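Local coordinates for protein pid-3 (Caenorhabditis elegans, PDB 7OCZ) that probably takes part in piRNA biogenesis and chromosome segregation, its RRM-like domain forming a pair with a second copy of itself, at residues L15-Y20 with L77-L82; L24-I29 with N39-T44. All blocks are in the same frame, centred on the assembly; numbering follows the deposited sequence.

Contact 1: residues L15-Y20 with L77-L82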
# COMPACT_ATOMS: atom_id res chain seq x y z
N LEU A 15 -12.97 4.99 5.91
CA LEU A 15 -12.56 6.34 5.59
C LEU A 15 -12.95 6.63 4.14
O LEU A 15 -12.82 5.76 3.27
CB LEU A 15 -11.04 6.46 5.77
CG LEU A 15 -10.34 7.79 5.53
CD1 LEU A 15 -10.81 8.71 6.64
CD2 LEU A 15 -8.84 7.62 5.56
N LYS A 16 -13.45 7.83 3.88
CA LYS A 16 -13.69 8.30 2.52
C LYS A 16 -12.54 9.21 2.12
O LYS A 16 -12.20 10.14 2.86
CB LYS A 16 -15.00 9.08 2.44
CG LYS A 16 -16.25 8.24 2.57
CD LYS A 16 -17.47 9.14 2.76
CE LYS A 16 -18.04 9.61 1.45
NZ LYS A 16 -19.42 10.15 1.66
N ILE A 17 -11.96 8.97 0.95
CA ILE A 17 -10.82 9.77 0.49
C ILE A 17 -11.01 10.11 -0.98
O ILE A 17 -11.39 9.25 -1.78
CB ILE A 17 -9.48 9.03 0.73
CG1 ILE A 17 -8.29 9.89 0.28
CG2 ILE A 17 -9.48 7.65 0.08
CD1 ILE A 17 -6.95 9.43 0.84
N SER A 18 -10.78 11.37 -1.34
CA SER A 18 -10.89 11.79 -2.73
C SER A 18 -9.90 12.91 -3.02
O SER A 18 -9.33 13.51 -2.10
CB SER A 18 -12.32 12.24 -3.07
OG SER A 18 -12.66 13.42 -2.37
N GLY A 19 -9.67 13.17 -4.31
CA GLY A 19 -8.81 14.24 -4.75
C GLY A 19 -7.38 13.85 -5.06
O GLY A 19 -6.61 14.71 -5.51
N TYR A 20 -6.99 12.60 -4.82
CA TYR A 20 -5.66 12.14 -5.19
C TYR A 20 -5.55 12.02 -6.72
O TYR A 20 -6.56 11.98 -7.42
CB TYR A 20 -5.37 10.80 -4.52
CG TYR A 20 -6.45 9.78 -4.73
CD1 TYR A 20 -6.50 9.01 -5.89
CD2 TYR A 20 -7.44 9.59 -3.77
CE1 TYR A 20 -7.50 8.09 -6.08
CE2 TYR A 20 -8.43 8.67 -3.95
CZ TYR A 20 -8.46 7.92 -5.11
OH TYR A 20 -9.46 7.00 -5.30
N LEU A 77 -6.35 16.84 -1.04
CA LEU A 77 -7.10 15.70 -0.51
C LEU A 77 -8.34 16.14 0.27
O LEU A 77 -8.29 17.07 1.08
CB LEU A 77 -6.23 14.84 0.40
CG LEU A 77 -5.11 13.99 -0.21
CD1 LEU A 77 -4.40 13.22 0.89
CD2 LEU A 77 -5.68 13.03 -1.24
N GLN A 78 -9.44 15.45 0.02
CA GLN A 78 -10.64 15.53 0.86
C GLN A 78 -10.78 14.18 1.55
O GLN A 78 -10.86 13.15 0.87
CB GLN A 78 -11.87 15.85 0.02
CG GLN A 78 -13.20 15.66 0.75
CD GLN A 78 -13.41 16.63 1.91
OE1 GLN A 78 -12.71 17.64 2.03
NE2 GLN A 78 -14.38 16.32 2.77
N VAL A 79 -10.78 14.18 2.88
CA VAL A 79 -10.79 12.96 3.68
C VAL A 79 -11.83 13.12 4.78
O VAL A 79 -11.87 14.16 5.45
CB VAL A 79 -9.40 12.67 4.27
CG1 VAL A 79 -9.40 11.35 5.01
CG2 VAL A 79 -8.33 12.66 3.17
N SER A 80 -12.67 12.10 4.96
CA SER A 80 -13.71 12.17 5.98
C SER A 80 -14.06 10.77 6.45
O SER A 80 -13.84 9.78 5.75
CB SER A 80 -14.97 12.87 5.44
OG SER A 80 -15.53 12.15 4.36
N SER A 81 -14.61 10.69 7.66
CA SER A 81 -15.15 9.44 8.18
C SER A 81 -16.41 9.06 7.42
O SER A 81 -17.28 9.90 7.16
CB SER A 81 -15.46 9.59 9.67
OG SER A 81 -16.11 8.43 10.18
N LEU A 82 -16.51 7.78 7.04
CA LEU A 82 -17.70 7.33 6.32
C LEU A 82 -18.94 7.47 7.19
O LEU A 82 -19.97 7.98 6.74
CB LEU A 82 -17.53 5.88 5.86
CG LEU A 82 -18.76 5.32 5.15
CD1 LEU A 82 -19.04 6.08 3.87
CD2 LEU A 82 -18.58 3.84 4.86
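Leu-15 and Val-79 meet where two antiparallel strands run side by side, and they meet tightly: CD1 of Leu-15 sits 3.4 Å from CG1 of Val-79, closer than methyl groups usually lie. The same CD1 rests 3.3 Å from the carbonyl O of Ser-80. With CG turned opposite the backbone N (chi1 -179°), the leucine swings its branches back over the neighbouring strand even though its CB starts off away from it. Ile-17 is the quieter neighbour; its CG1 lies alongside Val-79 CG2 at 4.0 Å, both chains pointing the same way.

Behind these apolar groups, four backbone hydrogen bonds fix the register. Lys-16 and Ser-80 exchange a pair, N of Lys-16 to O of Ser-80 at 2.7 Å, nearly straight (166° at the hydrogen), and the return bond at 2.9 Å from Ser-80 N to Lys-16 O; Ser-18 and Gln-78 form the second pair. Strands 14-18 and 75-81 are the central first and the last strand of an RRM-like beta-alpha-beta-beta-alpha-beta fold. Leu-15 and Val-79 face helix 56-66, touching Ala-62, Val-63 and Phe-66, and an alanine in place of Leu-15 would probably open a gap between Val-79 and that helix. On the opposite face, which binds RNA in many RRMs, stand Lys-16, Ser-18, Gln-78 and Ser-80. The aliphatic stem of Lys-16 crosses Leu-82 at about a right angle, CD against CD1 at 3.6 Å. Beyond the strand end, positive phi at Gly-19 suits glycine, and Tyr-20 CB packs 4.0 Å from Leu-77 CD2 before its ring reaches helix 26-32.

Contact 2: residues L24-I29 with N39-T44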
# COMPACT_ATOMS: atom_id res chain seq x y z
N LEU A 24 -3.22 6.72 -9.44
CA LEU A 24 -2.96 5.75 -8.38
C LEU A 24 -3.84 4.51 -8.52
O LEU A 24 -5.04 4.62 -8.79
CB LEU A 24 -3.21 6.38 -7.01
CG LEU A 24 -2.34 7.54 -6.54
CD1 LEU A 24 -2.59 7.80 -5.05
CD2 LEU A 24 -0.88 7.23 -6.80
N ASN A 25 -3.24 3.34 -8.31
CA ASN A 25 -4.04 2.12 -8.17
C ASN A 25 -4.36 1.91 -6.69
O ASN A 25 -4.04 2.75 -5.84
CB ASN A 25 -3.31 0.92 -8.80
CG ASN A 25 -1.94 0.65 -8.19
OD1 ASN A 25 -1.56 1.23 -7.18
ND2 ASN A 25 -1.17 -0.22 -8.85
N THR A 26 -5.03 0.79 -6.35
CA THR A 26 -5.42 0.59 -4.95
C THR A 26 -4.20 0.48 -4.05
O THR A 26 -4.19 1.01 -2.93
CB THR A 26 -6.32 -0.64 -4.79
OG1 THR A 26 -5.59 -1.82 -5.11
CG2 THR A 26 -7.54 -0.54 -5.68
N PHE A 27 -3.13 -0.18 -4.53
CA PHE A 27 -1.90 -0.23 -3.75
C PHE A 27 -1.34 1.16 -3.51
O PHE A 27 -0.83 1.45 -2.41
CB PHE A 27 -0.86 -1.11 -4.45
CG PHE A 27 -1.14 -2.58 -4.38
CD1 PHE A 27 -1.30 -3.21 -3.15
CD2 PHE A 27 -1.23 -3.34 -5.53
CE1 PHE A 27 -1.55 -4.57 -3.07
CE2 PHE A 27 -1.48 -4.70 -5.47
CZ PHE A 27 -1.64 -5.32 -4.24
N GLY A 28 -1.40 2.03 -4.52
CA GLY A 28 -0.92 3.39 -4.36
C GLY A 28 -1.74 4.20 -3.39
O GLY A 28 -1.20 5.08 -2.70
N ILE A 29 -3.04 3.94 -3.31
CA ILE A 29 -3.87 4.61 -2.31
C ILE A 29 -3.46 4.18 -0.90
O ILE A 29 -3.39 5.00 0.02
CB ILE A 29 -5.36 4.33 -2.57
CG1 ILE A 29 -5.77 4.96 -3.89
CG2 ILE A 29 -6.22 4.86 -1.43
CD1 ILE A 29 -7.06 4.42 -4.39
N ASN A 39 -7.05 -2.35 5.54
CA ASN A 39 -7.56 -3.71 5.45
C ASN A 39 -8.38 -3.97 4.19
O ASN A 39 -8.65 -5.13 3.87
CB ASN A 39 -8.43 -4.03 6.66
CG ASN A 39 -7.62 -4.09 7.93
OD1 ASN A 39 -6.49 -4.57 7.93
ND2 ASN A 39 -8.18 -3.58 9.02
N GLY A 40 -8.78 -2.92 3.49
CA GLY A 40 -9.45 -3.07 2.22
C GLY A 40 -9.64 -1.71 1.57
O GLY A 40 -9.63 -0.69 2.26
N ILE A 41 -9.78 -1.69 0.25
CA ILE A 41 -9.99 -0.46 -0.51
C ILE A 41 -11.00 -0.75 -1.61
O ILE A 41 -10.86 -1.75 -2.33
CB ILE A 41 -8.68 0.07 -1.13
CG1 ILE A 41 -7.68 0.47 -0.03
CG2 ILE A 41 -8.96 1.25 -2.06
CD1 ILE A 41 -6.34 0.97 -0.54
N THR A 42 -12.00 0.11 -1.74
CA THR A 42 -12.95 0.06 -2.84
C THR A 42 -12.85 1.35 -3.64
O THR A 42 -13.08 2.43 -3.08
CB THR A 42 -14.38 -0.13 -2.34
OG1 THR A 42 -14.49 -1.39 -1.67
CG2 THR A 42 -15.36 -0.06 -3.50
N ILE A 43 -12.52 1.23 -4.92
CA ILE A 43 -12.46 2.39 -5.81
C ILE A 43 -13.89 2.78 -6.17
O ILE A 43 -14.65 1.96 -6.68
CB ILE A 43 -11.65 2.09 -7.07
CG1 ILE A 43 -10.24 1.63 -6.73
CG2 ILE A 43 -11.60 3.32 -7.95
CD1 ILE A 43 -9.44 2.67 -6.07
N THR A 44 -14.25 4.04 -5.90
CA THR A 44 -15.61 4.51 -6.15
C THR A 44 -15.72 5.53 -7.27
O THR A 44 -16.85 5.89 -7.64
CB THR A 44 -16.21 5.13 -4.88
OG1 THR A 44 -15.37 6.21 -4.44
CG2 THR A 44 -16.33 4.09 -3.77
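Thr-26 and Ile-29, one turn apart at the start of helix 26-32, lie against Ile-41 and Ile-43 of strand 40-45, the first helix and second strand of an RRM-like fold. Side chains meet through apolar contacts, and one methyl also rests on a backbone carbonyl. The CG2 methyl of Thr-26 lies 3.6 Å from CG1 of Ile-43, the two side chains slanting past one another. Deeper in, CD1 of Ile-29 presses on CD1 of Ile-43 at 3.4 Å, a tight methyl pair. In Ile-43, CG1 stands anti to the carbonyl carbon (chi1 -57°), and the turn at chi2 (-65°) brings CD1 round to the helix. The CB of Ile-41 does point toward the helix, and its extended chain ends in a CD1 that sits 4.0 Å from Ile-29 CG2 and 3.2 Å from the carbonyl O of Thr-26. Val-51 of the adjoining strand touches both Ile-29 and Ile-41.

The two segments share no hydrogen bonds; those of the helix start lie within segment 24-29 or lead to the second subunit. Ile-29 N donates to Asn-25 O at 3.0 Å, while Asn-25 is the N-cap. Its ND2 turns outward to the second subunit, where it bonds to Val-38 O; Phe-27 of the same neighbouring subunit packs on Ile-41, so the helix and strand both border the dimer interface. The other end of the cap amide works inward: Asn-25 OD1 accepts from Gly-28 N at 2.8 Å, and lies where a CB on Gly-28 would be crowded by it.

Overall arrangement
The centres of contacts 1 and 2 are about 12 Å apart, and both draw on the same antiparallel sheet: contact 1 pairs two inner strands, whereas contact 2 lays helix 26-32 over the outer strand 40-45. Along the chain, contact 2 is nested within the loop that contact 1 closes. Tyr-20 bridges them directly, its OH lying 3.6 Å from Ile-29 CD1, so a residue two places past strand 14-18 packs on the helix that comes next. Ile-17 and Ile-29 both touch Val-51, a further link through strand 48-52. The roles toward the partner differ: the second subunit packs against contact 2 but does not touch contact 1.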